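Local coordinates for enterocine A immunity protein (Enterococcus faecium, PDB 2BL8) that confers immunity on the producing bacterium against enterocin A, its own pediocin-like bacteriocin, at residues L54-Y59 against A95-K100. Residues are numbered along the deposited sequence; the frame is centred on the assembly and turned at random.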
ATOM      1  N   LEU A  54       2.349  -4.106   3.877  1.00 14.45           N
ATOM      2  CA  LEU A  54       1.958  -2.704   3.853  1.00 13.25           C
ATOM      3  C   LEU A  54       0.507  -2.550   3.426  1.00 13.61           C
ATOM      4  O   LEU A  54      -0.253  -1.807   4.049  1.00 14.58           O
ATOM      5  CB  LEU A  54       2.860  -1.913   2.901  1.00 14.31           C
ATOM      6  CG  LEU A  54       2.399  -0.479   2.615  1.00 14.38           C
ATOM      7  CD1 LEU A  54       2.316   0.320   3.911  1.00 15.04           C
ATOM      8  CD2 LEU A  54       3.361   0.176   1.645  1.00 13.45           C
ATOM      9  N   VAL A  55       0.118  -3.256   2.371  1.00 13.12           N
ATOM     10  CA  VAL A  55      -1.258  -3.161   1.885  1.00 13.73           C
ATOM     11  C   VAL A  55      -2.234  -3.691   2.937  1.00 13.99           C
ATOM     12  O   VAL A  55      -3.288  -3.093   3.172  1.00 14.69           O
ATOM     13  CB  VAL A  55      -1.434  -3.914   0.554  1.00 12.96           C
ATOM     14  CG1 VAL A  55      -2.889  -3.850   0.110  1.00 14.62           C
ATOM     15  CG2 VAL A  55      -0.544  -3.283  -0.513  1.00 15.43           C
ATOM     16  N   ASN A  56      -1.885  -4.804   3.577  1.00 13.67           N
ATOM     17  CA  ASN A  56      -2.729  -5.369   4.637  1.00 14.32           C
ATOM     18  C   ASN A  56      -2.980  -4.277   5.683  1.00 13.94           C
ATOM     19  O   ASN A  56      -4.110  -4.055   6.125  1.00 14.47           O
ATOM     20  CB  ASN A  56      -2.017  -6.515   5.362  1.00 14.25           C
ATOM     21  CG  ASN A  56      -1.982  -7.809   4.577  1.00 16.10           C
ATOM     22  OD1 ASN A  56      -1.277  -8.743   4.969  1.00 16.44           O
ATOM     23  ND2 ASN A  56      -2.733  -7.885   3.485  1.00 14.84           N
ATOM     24  N   TYR A  57      -1.901  -3.621   6.096  1.00 13.33           N
ATOM     25  CA  TYR A  57      -1.970  -2.564   7.098  1.00 15.81           C
ATOM     26  C   TYR A  57      -2.849  -1.388   6.665  1.00 15.78           C
ATOM     27  O   TYR A  57      -3.670  -0.892   7.441  1.00 16.04           O
ATOM     28  CB  TYR A  57      -0.559  -2.051   7.409  1.00 16.45           C
ATOM     29  CG  TYR A  57      -0.541  -0.797   8.251  1.00 19.64           C
ATOM     30  CD1 TYR A  57      -0.727  -0.852   9.632  1.00 21.06           C
ATOM     31  CD2 TYR A  57      -0.384   0.452   7.656  1.00 21.77           C
ATOM     32  CE1 TYR A  57      -0.758   0.315  10.400  1.00 22.89           C
ATOM     33  CE2 TYR A  57      -0.417   1.617   8.409  1.00 22.73           C
ATOM     34  CZ  TYR A  57      -0.605   1.543   9.777  1.00 22.19           C
ATOM     35  OH  TYR A  57      -0.641   2.708  10.512  1.00 25.17           O
ATOM     36  N   LEU A  58      -2.682  -0.944   5.424  1.00 14.62           N
ATOM     37  CA  LEU A  58      -3.453   0.191   4.936  1.00 13.55           C
ATOM     38  C   LEU A  58      -4.958  -0.049   5.010  1.00 14.40           C
ATOM     39  O   LEU A  58      -5.703   0.806   5.493  1.00 15.74           O
ATOM     40  CB  LEU A  58      -3.035   0.538   3.499  1.00 13.59           C
ATOM     41  CG  LEU A  58      -1.603   1.083   3.374  1.00 13.19           C
ATOM     42  CD1 LEU A  58      -1.239   1.284   1.909  1.00 14.36           C
ATOM     43  CD2 LEU A  58      -1.484   2.398   4.130  1.00 14.71           C
ATOM     44  N   TYR A  59      -5.411  -1.207   4.548  1.00 14.59           N
ATOM     45  CA  TYR A  59      -6.843  -1.488   4.582  1.00 14.94           C
ATOM     46  C   TYR A  59      -7.345  -1.766   5.989  1.00 16.55           C
ATOM     47  O   TYR A  59      -8.466  -1.396   6.335  1.00 17.23           O
ATOM     48  CB  TYR A  59      -7.174  -2.654   3.652  1.00 14.89           C
ATOM     49  CG  TYR A  59      -7.126  -2.273   2.195  1.00 16.52           C
ATOM     50  CD1 TYR A  59      -8.044  -1.367   1.656  1.00 16.18           C
ATOM     51  CD2 TYR A  59      -6.146  -2.797   1.350  1.00 17.04           C
ATOM     52  CE1 TYR A  59      -7.983  -0.994   0.307  1.00 17.61           C
ATOM     53  CE2 TYR A  59      -6.077  -2.431   0.007  1.00 18.45           C
ATOM     54  CZ  TYR A  59      -6.996  -1.531  -0.507  1.00 18.47           C
ATOM     55  OH  TYR A  59      -6.924  -1.181  -1.839  1.00 22.21           O
ATOM     56  N   ALA A  95      -4.136 -14.491  -6.382  1.00 13.34           N
ATOM     57  CA  ALA A  95      -5.020 -13.615  -7.144  1.00 13.82           C
ATOM     58  C   ALA A  95      -4.554 -12.185  -6.988  1.00 13.49           C
ATOM     59  O   ALA A  95      -3.597 -11.915  -6.259  1.00 13.99           O
ATOM     60  CB  ALA A  95      -6.456 -13.748  -6.626  1.00 15.28           C
ATOM     61  N   ASP A  96      -5.216 -11.267  -7.689  1.00 14.53           N
ATOM     62  CA  ASP A  96      -4.891  -9.859  -7.545  1.00 14.96           C
ATOM     63  C   ASP A  96      -5.410  -9.546  -6.148  1.00 13.87           C
ATOM     64  O   ASP A  96      -6.337 -10.202  -5.672  1.00 13.45           O
ATOM     65  CB  ASP A  96      -5.631  -9.003  -8.578  1.00 17.40           C
ATOM     66  CG  ASP A  96      -5.096  -9.189  -9.984  1.00 20.95           C
ATOM     67  OD1 ASP A  96      -3.878  -9.430 -10.136  1.00 22.87           O
ATOM     68  OD2 ASP A  96      -5.898  -9.080 -10.939  1.00 26.83           O
ATOM     69  N   TYR A  97      -4.832  -8.551  -5.490  1.00 14.24           N
ATOM     70  CA  TYR A  97      -5.259  -8.220  -4.136  1.00 13.17           C
ATOM     71  C   TYR A  97      -6.764  -8.013  -3.983  1.00 14.36           C
ATOM     72  O   TYR A  97      -7.374  -7.212  -4.701  1.00 16.49           O
ATOM     73  CB  TYR A  97      -4.543  -6.967  -3.631  1.00 12.74           C
ATOM     74  CG  TYR A  97      -4.572  -6.855  -2.127  1.00 14.05           C
ATOM     75  CD1 TYR A  97      -3.560  -7.413  -1.353  1.00 14.79           C
ATOM     76  CD2 TYR A  97      -5.634  -6.232  -1.472  1.00 14.38           C
ATOM     77  CE1 TYR A  97      -3.599  -7.355   0.032  1.00 13.26           C
ATOM     78  CE2 TYR A  97      -5.687  -6.170  -0.085  1.00 12.55           C
ATOM     79  CZ  TYR A  97      -4.668  -6.737   0.662  1.00 13.33           C
ATOM     80  OH  TYR A  97      -4.730  -6.723   2.033  1.00 14.59           O
ATOM     81  N   GLY A  98      -7.349  -8.743  -3.035  1.00 13.85           N
ATOM     82  CA  GLY A  98      -8.768  -8.627  -2.750  1.00 15.57           C
ATOM     83  C   GLY A  98      -9.732  -9.432  -3.603  1.00 16.11           C
ATOM     84  O   GLY A  98     -10.932  -9.427  -3.332  1.00 17.10           O
ATOM     85  N   ASP A  99      -9.228 -10.128  -4.618  1.00 15.05           N
ATOM     86  CA  ASP A  99     -10.085 -10.912  -5.506  1.00 16.35           C
ATOM     87  C   ASP A  99     -10.613 -12.179  -4.830  1.00 15.23           C
ATOM     88  O   ASP A  99      -9.836 -12.977  -4.306  1.00 14.87           O
ATOM     89  CB  ASP A  99      -9.312 -11.288  -6.775  1.00 18.57           C
ATOM     90  CG  ASP A  99     -10.225 -11.682  -7.917  1.00 22.87           C
ATOM     91  OD1 ASP A  99     -11.120 -12.523  -7.708  1.00 23.23           O
ATOM     92  OD2 ASP A  99     -10.045 -11.149  -9.031  1.00 29.18           O
ATOM     93  N   LYS A 100     -11.934 -12.366  -4.857  1.00 14.02           N
ATOM     94  CA  LYS A 100     -12.555 -13.538  -4.240  1.00 14.68           C
ATOM     95  C   LYS A 100     -12.200 -14.856  -4.928  1.00 14.91           C
ATOM     96  O   LYS A 100     -12.427 -15.931  -4.371  1.00 15.79           O
ATOM     97  CB  LYS A 100     -14.081 -13.381  -4.220  1.00 14.99           C
ATOM     98  CG  LYS A 100     -14.736 -13.452  -5.592  1.00 17.70           C
ATOM     99  CD  LYS A 100     -16.254 -13.352  -5.469  1.00 18.33           C
ATOM    100  CE  LYS A 100     -16.942 -13.448  -6.820  1.00 21.82           C
ATOM    101  NZ  LYS A 100     -18.429 -13.375  -6.676  1.00 23.43           N
TER
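Val55, on helix 48-64, and Tyr97, in the C-terminal loop, form the closest CA pair between the two segments at 8.8 Å, with Tyr97 at the second position of a type II beta turn from Asp96 to Asp99. Gly98 follows it with a positive phi, which suits a residue without a side chain; a CB there would press against the carbonyl oxygen of Tyr97. The turn, closed by Asp99 N to Asp96 O, holds the tyrosine out toward the helix. With CG anti to the backbone N (chi1 -160°), the phenol reaches the helix and makes all of the loop's contact. Val55 meets it from the opposite direction: methyl CG1 stands over one ring face, 15° off the normal at the Tyr97 centroid and displaced toward the hydroxyl end, with its closest approach to Tyr97 CZ at 3.4 Å, a CH-pi contact for which a compact branched residue is well suited. Helices 5-17, 25-38, 48-64 and 71-84 make up an all-helical bundle, and the C-terminal tail folds back onto helix 48-64, while Tyr97 also touches Ser81 and Arg85. At the polar end of the phenol, Asn56 ND2 donates to Tyr97 OH over 2.7 Å, with a bent N-H...O angle of 139°. The hydroxyl lies close to the amide plane. One helical turn beyond Val55, Tyr59 sets its ring almost parallel to that of Tyr97 but slid so far along that they barely overlap, with Tyr59 CD2 3.7 Å from Tyr97 CE2; the Tyr59 side chain also touches Ile77 of helix 71-84.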